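Long-range contacts in uncharacterized protein (Thermus thermophilus HB8, PDB 6SCE), which cuts DNA as a type III CRISPR defence nuclease that is switched on by a cyclic oligoadenylate: residues F54-E59 with A144-E149; G29-A34 with K60-E65; S507-H512 with E621-A626. One frame throughout, in Å; residues are numbered along the deposited sequence.

Contact 1 of 3, residues F54-E59 with A144-E149; sequences FRLLSE and ARLYLE
Glu59 and Arg145 are the centre of a four-residue salt-bridge network, completed by Arg55 and Glu149, across two nearly antiparallel helices (162° between the short segments, axes 10.5 Å apart). Arg145 grips Glu59 end-on, NH1 to OE1 at 3.0 Å and NH2 to OE2 at 2.8 Å, both bonds fairly straight. The carboxylate lies at the edge of the guanidinium but is twisted 59° from its plane, and each oxygen is met from above the carboxylate plane. Arg145 reaches this position with CG between its backbone N and carbonyl carbon (chi1 67°) and a second bend at chi3, which lays the guanidinium across the side chain of Leu56. Leu56 CD1 covers one guanidinium face, 3.6 Å from Arg145 NH1, while the other branch, CD2, meets Leu146 CD2 at 4.0 Å. The extended Arg55 runs beside the pair: its NH2 makes a long salt bridge of 3.8 Å to Glu149 OE2, and its NE a long one of 3.9 Å to Glu59 OE2. Glu59 thus faces two arginines, whose charges its carboxylate would partly balance. With an alanine here instead of Arg145, the Glu59 carboxylate is likely to lose its two-pronged partner and Leu56 CD1 the flat group it lies against. The network joins helix 44-59 to helix 140-148. Tyr147, between Arg145 and Glu149 in the chain, hydrogen-bonds through OH to an adenine N6 of the bound RNA and to Asp13, consistent with a CARF domain, and its ring takes a cation-pi contact from Lys49. Behind the ion pairs, toward helix 15-28, Leu56 and Leu146 both touch Tyr18, while Leu57 packs on Leu21 of that helix and on Tyr64 of strand 64-67.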
loop_
_atom_site.group_PDB
_atom_site.type_symbol
_atom_site.label_atom_id
_atom_site.label_comp_id
_atom_site.label_asym_id
_atom_site.label_seq_id
_atom_site.Cartn_x
_atom_site.Cartn_y
_atom_site.Cartn_z
ATOM N N PHE A 54 -4.092 22.817 10.176
ATOM C CA PHE A 54 -3.633 24.196 10.298
ATOM C C PHE A 54 -4.637 25.097 11.044
ATOM O O PHE A 54 -4.232 25.936 11.838
ATOM C CB PHE A 54 -3.291 24.797 8.932
ATOM C CG PHE A 54 -2.072 24.190 8.279
ATOM C CD1 PHE A 54 -1.132 23.484 9.018
ATOM C CD2 PHE A 54 -1.855 24.343 6.908
ATOM C CE1 PHE A 54 -0.006 22.933 8.415
ATOM C CE2 PHE A 54 -0.729 23.790 6.321
ATOM C CZ PHE A 54 0.188 23.093 7.079
ATOM N N ARG A 55 -5.916 24.835 10.859
ATOM C CA ARG A 55 -6.968 25.480 11.652
ATOM C C ARG A 55 -6.851 25.166 13.139
ATOM O O ARG A 55 -6.983 26.049 13.978
ATOM C CB ARG A 55 -8.354 25.081 11.102
ATOM C CG ARG A 55 -9.539 25.638 11.859
ATOM C CD ARG A 55 -10.842 25.048 11.326
ATOM N NE ARG A 55 -11.996 25.401 12.161
ATOM C CZ ARG A 55 -13.261 25.079 11.889
ATOM N NH1 ARG A 55 -14.226 25.460 12.715
ATOM N NH2 ARG A 55 -13.566 24.369 10.805
ATOM N N LEU A 56 -6.589 23.911 13.478
ATOM C CA LEU A 56 -6.344 23.532 14.836
ATOM C C LEU A 56 -5.105 24.231 15.394
ATOM O O LEU A 56 -5.144 24.779 16.508
ATOM C CB LEU A 56 -6.200 22.014 14.937
ATOM C CG LEU A 56 -5.809 21.416 16.268
ATOM C CD1 LEU A 56 -6.786 21.804 17.363
ATOM C CD2 LEU A 56 -5.742 19.899 16.150
ATOM N N LEU A 57 -4.005 24.247 14.639
ATOM C CA LEU A 57 -2.839 24.976 15.119
ATOM C C LEU A 57 -3.193 26.426 15.422
ATOM O O LEU A 57 -2.805 26.946 16.456
ATOM C CB LEU A 57 -1.691 24.943 14.119
ATOM C CG LEU A 57 -1.161 23.538 13.858
ATOM C CD1 LEU A 57 -0.037 23.626 12.852
ATOM C CD2 LEU A 57 -0.678 22.897 15.144
ATOM N N SER A 58 -3.908 27.073 14.526
ATOM C CA SER A 58 -4.288 28.458 14.755
ATOM C C SER A 58 -5.121 28.596 16.051
ATOM O O SER A 58 -4.849 29.473 16.864
ATOM C CB SER A 58 -5.004 29.013 13.535
ATOM O OG SER A 58 -5.560 30.270 13.832
ATOM N N GLU A 59 -6.080 27.706 16.279
ATOM C CA GLU A 59 -6.836 27.722 17.538
ATOM C C GLU A 59 -5.996 27.469 18.761
ATOM O O GLU A 59 -6.326 27.921 19.876
ATOM C CB GLU A 59 -7.954 26.674 17.519
ATOM C CG GLU A 59 -9.195 27.132 16.806
ATOM C CD GLU A 59 -10.321 26.127 16.910
ATOM O OE1 GLU A 59 -10.525 25.492 17.981
ATOM O OE2 GLU A 59 -10.995 25.951 15.889
ATOM N N ALA A 144 -12.052 13.747 14.907
ATOM C CA ALA A 144 -13.195 14.300 14.205
ATOM C C ALA A 144 -12.862 15.630 13.563
ATOM O O ALA A 144 -13.259 15.899 12.406
ATOM C CB ALA A 144 -14.402 14.437 15.138
ATOM N N ARG A 145 -12.124 16.483 14.258
ATOM C CA ARG A 145 -11.845 17.775 13.652
ATOM C C ARG A 145 -10.755 17.674 12.551
ATOM O O ARG A 145 -10.750 18.460 11.625
ATOM C CB ARG A 145 -11.566 18.869 14.703
ATOM C CG ARG A 145 -10.292 18.688 15.493
ATOM C CD ARG A 145 -10.010 19.876 16.429
ATOM N NE ARG A 145 -9.975 21.115 15.683
ATOM C CZ ARG A 145 -10.170 22.320 16.176
ATOM N NH1 ARG A 145 -10.339 22.502 17.491
ATOM N NH2 ARG A 145 -10.132 23.351 15.339
ATOM N N LEU A 146 -9.858 16.695 12.649
ATOM C CA LEU A 146 -8.788 16.490 11.651
ATOM C C LEU A 146 -9.210 15.670 10.440
ATOM O O LEU A 146 -8.688 15.895 9.359
ATOM C CB LEU A 146 -7.576 15.793 12.297
ATOM C CG LEU A 146 -6.789 16.615 13.345
ATOM C CD1 LEU A 146 -5.642 15.820 13.922
ATOM C CD2 LEU A 146 -6.296 17.892 12.697
ATOM N N TYR A 147 -10.133 14.725 10.626
ATOM C CA TYR A 147 -10.541 13.786 9.566
ATOM C C TYR A 147 -11.986 13.978 9.128
ATOM O O TYR A 147 -12.279 14.037 7.931
ATOM C CB TYR A 147 -10.428 12.347 10.036
ATOM C CG TYR A 147 -9.026 11.800 10.299
ATOM C CD1 TYR A 147 -7.875 12.555 10.064
ATOM C CD2 TYR A 147 -8.868 10.498 10.768
ATOM C CE1 TYR A 147 -6.614 12.011 10.289
ATOM C CE2 TYR A 147 -7.610 9.950 11.002
ATOM C CZ TYR A 147 -6.489 10.704 10.753
ATOM O OH TYR A 147 -5.227 10.150 10.967
ATOM N N LEU A 148 -12.905 14.007 10.089
ATOM C CA LEU A 148 -14.315 13.940 9.722
ATOM C C LEU A 148 -14.862 15.290 9.267
ATOM O O LEU A 148 -15.468 15.406 8.194
ATOM C CB LEU A 148 -15.131 13.377 10.861
ATOM C CG LEU A 148 -14.684 12.007 11.337
ATOM C CD1 LEU A 148 -15.628 11.525 12.414
ATOM C CD2 LEU A 148 -14.589 10.995 10.202
ATOM N N GLU A 149 -14.602 16.324 10.045
ATOM C CA GLU A 149 -15.057 17.656 9.683
ATOM C C GLU A 149 -14.588 18.074 8.283
ATOM O O GLU A 149 -15.408 18.497 7.461
ATOM C CB GLU A 149 -14.642 18.676 10.758
ATOM C CG GLU A 149 -15.137 20.093 10.501
ATOM C CD GLU A 149 -14.377 20.814 9.384
ATOM O OE1 GLU A 149 -13.128 20.660 9.281
ATOM O OE2 GLU A 149 -15.026 21.566 8.608
#

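Contact 2 of 3, residues G29-A34 with K60-E65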
loop_
_atom_site.group_PDB
_atom_site.type_symbol
_atom_site.label_atom_id
_atom_site.label_comp_id
_atom_site.label_asym_id
_atom_site.label_seq_id
_atom_site.Cartn_x
_atom_site.Cartn_y
_atom_site.Cartn_z
ATOM N N GLY A 29 6.221 22.549 27.290
ATOM C CA GLY A 29 5.333 23.712 27.328
ATOM C C GLY A 29 5.037 24.326 25.990
ATOM O O GLY A 29 5.240 23.710 24.934
ATOM N N ARG A 30 4.573 25.568 26.020
ATOM C CA ARG A 30 4.155 26.256 24.845
ATOM C C ARG A 30 5.285 26.358 23.807
ATOM O O ARG A 30 6.407 26.703 24.182
ATOM C CB ARG A 30 3.678 27.642 25.252
ATOM C CG ARG A 30 3.078 28.420 24.117
ATOM C CD ARG A 30 2.555 29.761 24.627
ATOM N NE ARG A 30 2.717 30.768 23.594
ATOM C CZ ARG A 30 3.861 31.384 23.319
ATOM N NH1 ARG A 30 4.957 31.137 24.024
ATOM N NH2 ARG A 30 3.904 32.266 22.334
ATOM N N VAL A 31 5.009 26.105 22.518
ATOM C CA VAL A 31 6.056 26.217 21.497
ATOM C C VAL A 31 6.056 27.618 20.906
ATOM O O VAL A 31 5.005 28.207 20.732
ATOM C CB VAL A 31 5.974 25.136 20.339
ATOM C CG1 VAL A 31 5.701 23.753 20.905
ATOM C CG2 VAL A 31 4.966 25.508 19.288
ATOM N N ALA A 32 7.228 28.123 20.530
ATOM C CA ALA A 32 7.313 29.437 19.885
ATOM C C ALA A 32 6.660 29.406 18.520
ATOM O O ALA A 32 5.988 30.357 18.109
ATOM C CB ALA A 32 8.774 29.891 19.774
ATOM N N LYS A 33 6.851 28.305 17.794
ATOM C CA LYS A 33 6.269 28.177 16.473
ATOM C C LYS A 33 6.522 26.759 15.978
ATOM O O LYS A 33 7.302 26.032 16.570
ATOM C CB LYS A 33 6.885 29.168 15.475
ATOM C CG LYS A 33 8.377 28.978 15.267
ATOM C CD LYS A 33 8.907 29.843 14.133
ATOM C CE LYS A 33 10.406 29.629 13.979
ATOM N NZ LYS A 33 10.947 30.409 12.835
ATOM N N ALA A 34 5.849 26.394 14.913
ATOM C CA ALA A 34 6.061 25.071 14.316
ATOM C C ALA A 34 6.458 25.311 12.884
ATOM O O ALA A 34 5.925 26.193 12.236
ATOM C CB ALA A 34 4.794 24.243 14.374
ATOM N N LYS A 60 -4.923 26.697 18.584
ATOM C CA LYS A 60 -4.019 26.419 19.650
ATOM C C LYS A 60 -3.061 27.594 19.931
ATOM O O LYS A 60 -2.246 27.509 20.849
ATOM C CB LYS A 60 -3.215 25.146 19.357
ATOM C CG LYS A 60 -4.046 23.872 19.497
ATOM C CD LYS A 60 -3.275 22.620 19.091
ATOM C CE LYS A 60 -2.005 22.437 19.883
ATOM N NZ LYS A 60 -2.208 22.346 21.356
ATOM N N GLY A 61 -3.146 28.653 19.141
ATOM C CA GLY A 61 -2.234 29.783 19.267
ATOM C C GLY A 61 -0.828 29.468 18.796
ATOM O O GLY A 61 0.132 30.120 19.213
ATOM N N VAL A 62 -0.693 28.462 17.931
ATOM C CA VAL A 62 0.624 28.050 17.452
ATOM C C VAL A 62 0.850 28.641 16.081
ATOM O O VAL A 62 0.153 28.301 15.102
ATOM C CB VAL A 62 0.775 26.516 17.426
ATOM C CG1 VAL A 62 2.134 26.086 16.878
ATOM C CG2 VAL A 62 0.604 25.960 18.825
ATOM N N LEU A 63 1.807 29.562 16.002
ATOM C CA LEU A 63 2.221 30.102 14.714
ATOM C C LEU A 63 2.946 28.995 13.921
ATOM O O LEU A 63 3.709 28.268 14.501
ATOM C CB LEU A 63 3.175 31.266 14.931
ATOM C CG LEU A 63 2.566 32.480 15.658
ATOM C CD1 LEU A 63 3.657 33.487 16.009
ATOM C CD2 LEU A 63 1.493 33.095 14.766
ATOM N N TYR A 64 2.706 28.883 12.630
ATOM C CA TYR A 64 3.375 27.851 11.840
ATOM C C TYR A 64 3.795 28.407 10.483
ATOM O O TYR A 64 3.273 29.410 10.010
ATOM C CB TYR A 64 2.463 26.608 11.655
ATOM C CG TYR A 64 1.225 26.904 10.832
ATOM C CD1 TYR A 64 0.086 27.384 11.431
ATOM C CD2 TYR A 64 1.222 26.759 9.448
ATOM C CE1 TYR A 64 -1.017 27.712 10.692
ATOM C CE2 TYR A 64 0.110 27.093 8.698
ATOM C CZ TYR A 64 -0.995 27.555 9.333
ATOM O OH TYR A 64 -2.101 27.881 8.642
ATOM N N GLU A 65 4.720 27.711 9.853
ATOM C CA GLU A 65 5.074 27.974 8.471
ATOM C C GLU A 65 5.405 26.661 7.797
ATOM O O GLU A 65 5.665 25.688 8.489
ATOM C CB GLU A 65 6.263 28.918 8.389
ATOM C CG GLU A 65 7.493 28.438 9.111
ATOM C CD GLU A 65 8.535 29.537 9.229
ATOM O OE1 GLU A 65 9.100 29.929 8.180
ATOM O OE2 GLU A 65 8.771 30.017 10.355
HETATM O O HOH W 1 2.538 29.226 20.849
HETATM O O HOH W 2 3.328 30.337 18.439
#
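Lys33 and Glu65 meet across two neighbouring parallel strands through their side-chain ends, NZ to OE2 at 3.3 Å, a salt bridge whose hydrogen bond is weak. Both side chains start with CG between backbone N and carbonyl carbon (chi1 61° for Lys33) and then run extended, which carries NZ alongside the Glu65 carboxylate. Tyr64 takes the same first torsion (chi1 65°); its CB lies by Ala34, but the ring turns off to stack on Phe54 of helix 44-59. Val62 has CG1 anti to its backbone N (chi1 178°), and this one methyl touches Val31 CG2 at 3.8 Å and Ala34 CB at 4.1 Å. The backbones pair in parallel register at Ala34 and Tyr64: Ala34 N bonds to Leu63 O at 2.9 Å, and Glu65 N to Ala34 O at 3.1 Å. Before the strands join, water fills in: one molecule links Val31 O to Gly61 O, and a second connects Ala32 O (2.7 Å), Leu63 N (3.0 Å) and Gly61 O. Gly61, with positive phi, closes helix 44-59 by a Schellman motif. The contact joins both strands of a beta-alpha-beta unit. Its chemistry is divided: Val31 packs on Leu21 and Val24 of helix 15-28, and Ala34 on Tyr6 of strand 5-10, whereas the Glu65 carboxylate is shared by Lys33 and Arg67, and would probably temper the closeness of these two positive charges.

Contact 3 of 3, residues S507-H512 with E621-A626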
loop_
_atom_site.group_PDB
_atom_site.type_symbol
_atom_site.label_atom_id
_atom_site.label_comp_id
_atom_site.label_asym_id
_atom_site.label_seq_id
_atom_site.Cartn_x
_atom_site.Cartn_y
_atom_site.Cartn_z
ATOM N N SER A 507 -2.283 -7.104 -27.549
ATOM C CA SER A 507 -1.369 -6.921 -28.674
ATOM C C SER A 507 -0.895 -5.492 -28.750
ATOM O O SER A 507 0.293 -5.246 -28.903
ATOM C CB SER A 507 -2.019 -7.345 -30.009
ATOM O OG SER A 507 -2.260 -8.751 -30.028
ATOM N N HIS A 508 -1.808 -4.543 -28.658
ATOM C CA HIS A 508 -1.418 -3.151 -28.737
ATOM C C HIS A 508 -0.657 -2.701 -27.481
ATOM O O HIS A 508 0.191 -1.812 -27.563
ATOM C CB HIS A 508 -2.625 -2.261 -29.000
ATOM C CG HIS A 508 -3.226 -2.468 -30.356
ATOM N ND1 HIS A 508 -2.552 -2.158 -31.519
ATOM C CD2 HIS A 508 -4.419 -2.983 -30.736
ATOM C CE1 HIS A 508 -3.309 -2.466 -32.557
ATOM N NE2 HIS A 508 -4.450 -2.959 -32.112
ATOM N N LEU A 509 -0.968 -3.287 -26.320
ATOM C CA LEU A 509 -0.178 -2.980 -25.111
ATOM C C LEU A 509 1.244 -3.420 -25.290
ATOM O O LEU A 509 2.203 -2.685 -24.979
ATOM C CB LEU A 509 -0.774 -3.647 -23.855
ATOM C CG LEU A 509 -2.013 -2.932 -23.309
ATOM C CD1 LEU A 509 -2.673 -3.764 -22.221
ATOM C CD2 LEU A 509 -1.695 -1.523 -22.800
ATOM N N ASN A 510 1.393 -4.631 -25.796
ATOM C CA ASN A 510 2.706 -5.205 -25.991
ATOM C C ASN A 510 3.541 -4.401 -26.992
ATOM O O ASN A 510 4.736 -4.181 -26.764
ATOM C CB ASN A 510 2.582 -6.643 -26.447
ATOM C CG ASN A 510 3.917 -7.260 -26.749
ATOM O OD1 ASN A 510 4.481 -7.046 -27.824
ATOM N ND2 ASN A 510 4.443 -8.009 -25.796
ATOM N N ALA A 511 2.923 -3.948 -28.084
ATOM C CA ALA A 511 3.635 -3.119 -29.067
ATOM C C ALA A 511 4.057 -1.798 -28.435
ATOM O O ALA A 511 5.153 -1.309 -28.694
ATOM C CB ALA A 511 2.769 -2.860 -30.310
ATOM N N HIS A 512 3.197 -1.223 -27.602
ATOM C CA HIS A 512 3.516 0.029 -26.952
ATOM C C HIS A 512 4.610 -0.120 -25.866
ATOM O O HIS A 512 5.489 0.744 -25.739
ATOM C CB HIS A 512 2.265 0.657 -26.360
ATOM C CG HIS A 512 2.538 1.910 -25.595
ATOM N ND1 HIS A 512 2.455 1.975 -24.219
ATOM C CD2 HIS A 512 2.934 3.138 -26.007
ATOM C CE1 HIS A 512 2.768 3.196 -23.820
ATOM N NE2 HIS A 512 3.064 3.919 -24.884
ATOM N N GLU A 621 -4.705 4.260 -30.192
ATOM C CA GLU A 621 -3.984 5.449 -30.691
ATOM C C GLU A 621 -3.475 6.324 -29.559
ATOM O O GLU A 621 -2.353 6.813 -29.615
ATOM C CB GLU A 621 -4.866 6.310 -31.621
ATOM C CG GLU A 621 -5.080 5.747 -33.021
ATOM C CD GLU A 621 -6.120 4.635 -33.085
ATOM O OE1 GLU A 621 -6.821 4.377 -32.079
ATOM O OE2 GLU A 621 -6.233 4.010 -34.159
ATOM N N GLU A 622 -4.311 6.523 -28.541
ATOM C CA GLU A 622 -3.977 7.412 -27.433
ATOM C C GLU A 622 -3.427 6.700 -26.189
ATOM O O GLU A 622 -3.566 7.229 -25.085
ATOM C CB GLU A 622 -5.202 8.243 -27.047
ATOM C CG GLU A 622 -5.648 9.204 -28.134
ATOM C CD GLU A 622 -6.748 10.128 -27.665
ATOM O OE1 GLU A 622 -7.794 9.625 -27.200
ATOM O OE2 GLU A 622 -6.569 11.361 -27.759
ATOM N N LEU A 623 -2.801 5.530 -26.356
ATOM C CA LEU A 623 -2.162 4.834 -25.234
ATOM C C LEU A 623 -1.161 5.731 -24.517
ATOM O O LEU A 623 -1.291 5.972 -23.317
ATOM C CB LEU A 623 -1.457 3.552 -25.681
ATOM C CG LEU A 623 -2.202 2.239 -25.449
ATOM C CD1 LEU A 623 -1.336 1.080 -25.918
ATOM C CD2 LEU A 623 -2.593 2.067 -23.987
ATOM N N GLU A 624 -0.163 6.215 -25.249
ATOM C CA GLU A 624 0.822 7.136 -24.690
ATOM C C GLU A 624 0.156 8.240 -23.857
ATOM O O GLU A 624 0.503 8.467 -22.698
ATOM C CB GLU A 624 1.653 7.752 -25.821
ATOM C CG GLU A 624 2.727 8.743 -25.379
ATOM C CD GLU A 624 3.992 8.078 -24.875
ATOM O OE1 GLU A 624 3.912 6.975 -24.292
ATOM O OE2 GLU A 624 5.076 8.670 -25.064
ATOM N N LYS A 625 -0.811 8.909 -24.468
ATOM C CA LYS A 625 -1.547 10.008 -23.849
ATOM C C LYS A 625 -2.263 9.564 -22.572
ATOM O O LYS A 625 -2.229 10.272 -21.563
ATOM C CB LYS A 625 -2.561 10.554 -24.860
ATOM C CG LYS A 625 -3.080 11.954 -24.617
ATOM C CD LYS A 625 -3.899 12.399 -25.828
ATOM C CE LYS A 625 -4.384 13.831 -25.700
ATOM N NZ LYS A 625 -5.439 13.969 -24.659
ATOM N N ALA A 626 -2.904 8.393 -22.620
ATOM C CA ALA A 626 -3.669 7.862 -21.484
ATOM C C ALA A 626 -2.780 7.419 -20.318
ATOM O O ALA A 626 -3.056 7.765 -19.170
ATOM C CB ALA A 626 -4.555 6.707 -21.924
#
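His512 and Glu624 meet through a nearly straight hydrogen bond, NE2 to OE1 at 3.2 Å. The acceptor lies in the plane of the imidazole, whereas the donor sits 35° out of the carboxylate plane; ring and carboxylate stand 81° apart. Leu623 CB lies over the centre of one ring face, and Leu623 CD1 reaches past it to His512 CB at 3.7 Å. The same methyl touches His508 O, also at 3.7 Å, while the CD2 branch meets Leu509 CD2 at 3.9 Å. With CG anti to its backbone N (chi1 176°), His512 extends from helix 499-513 toward the second segment; its buried ND1 has no partner in the model. Further out, Glu624 OE1 has a long, weak ion pair with Lys516, and His508 NE2 hydrogen-bonds to Glu454 OE2 of helix 447-458. Glu622 takes the N-cap position of helix 623-627, and its OE1 accepts from Arg618 N. That short helix rests on the sheet: Leu623 packs on Met606, and Ala626 on both Val604 and Met606 of strand 603-607. Leu623 is thus wedged between this strand and helix 499-513, in a domain that is probably the nuclease part.

Contacts 1 and 2 are neighbours, their centres 15 Å apart, and both belong to the N-terminal sheet and its helices. Helix 44-59, which supplies 54-59, connects strands 33-38 and 64-67 of contact 2, so the segments of the two contacts alternate along the chain; Leu57 O and Val62 N, 3.0 Å apart, probably form a hydrogen bond between them. Contact 3 joins two helices beside a different sheet later in the chain, its centre 44 Å from that of contact 1 and 51 Å from that of contact 2, with no touch. The first two lie in the region that holds RNA and the third probably in the nuclease part, consistent with sensing and cutting in separate domains.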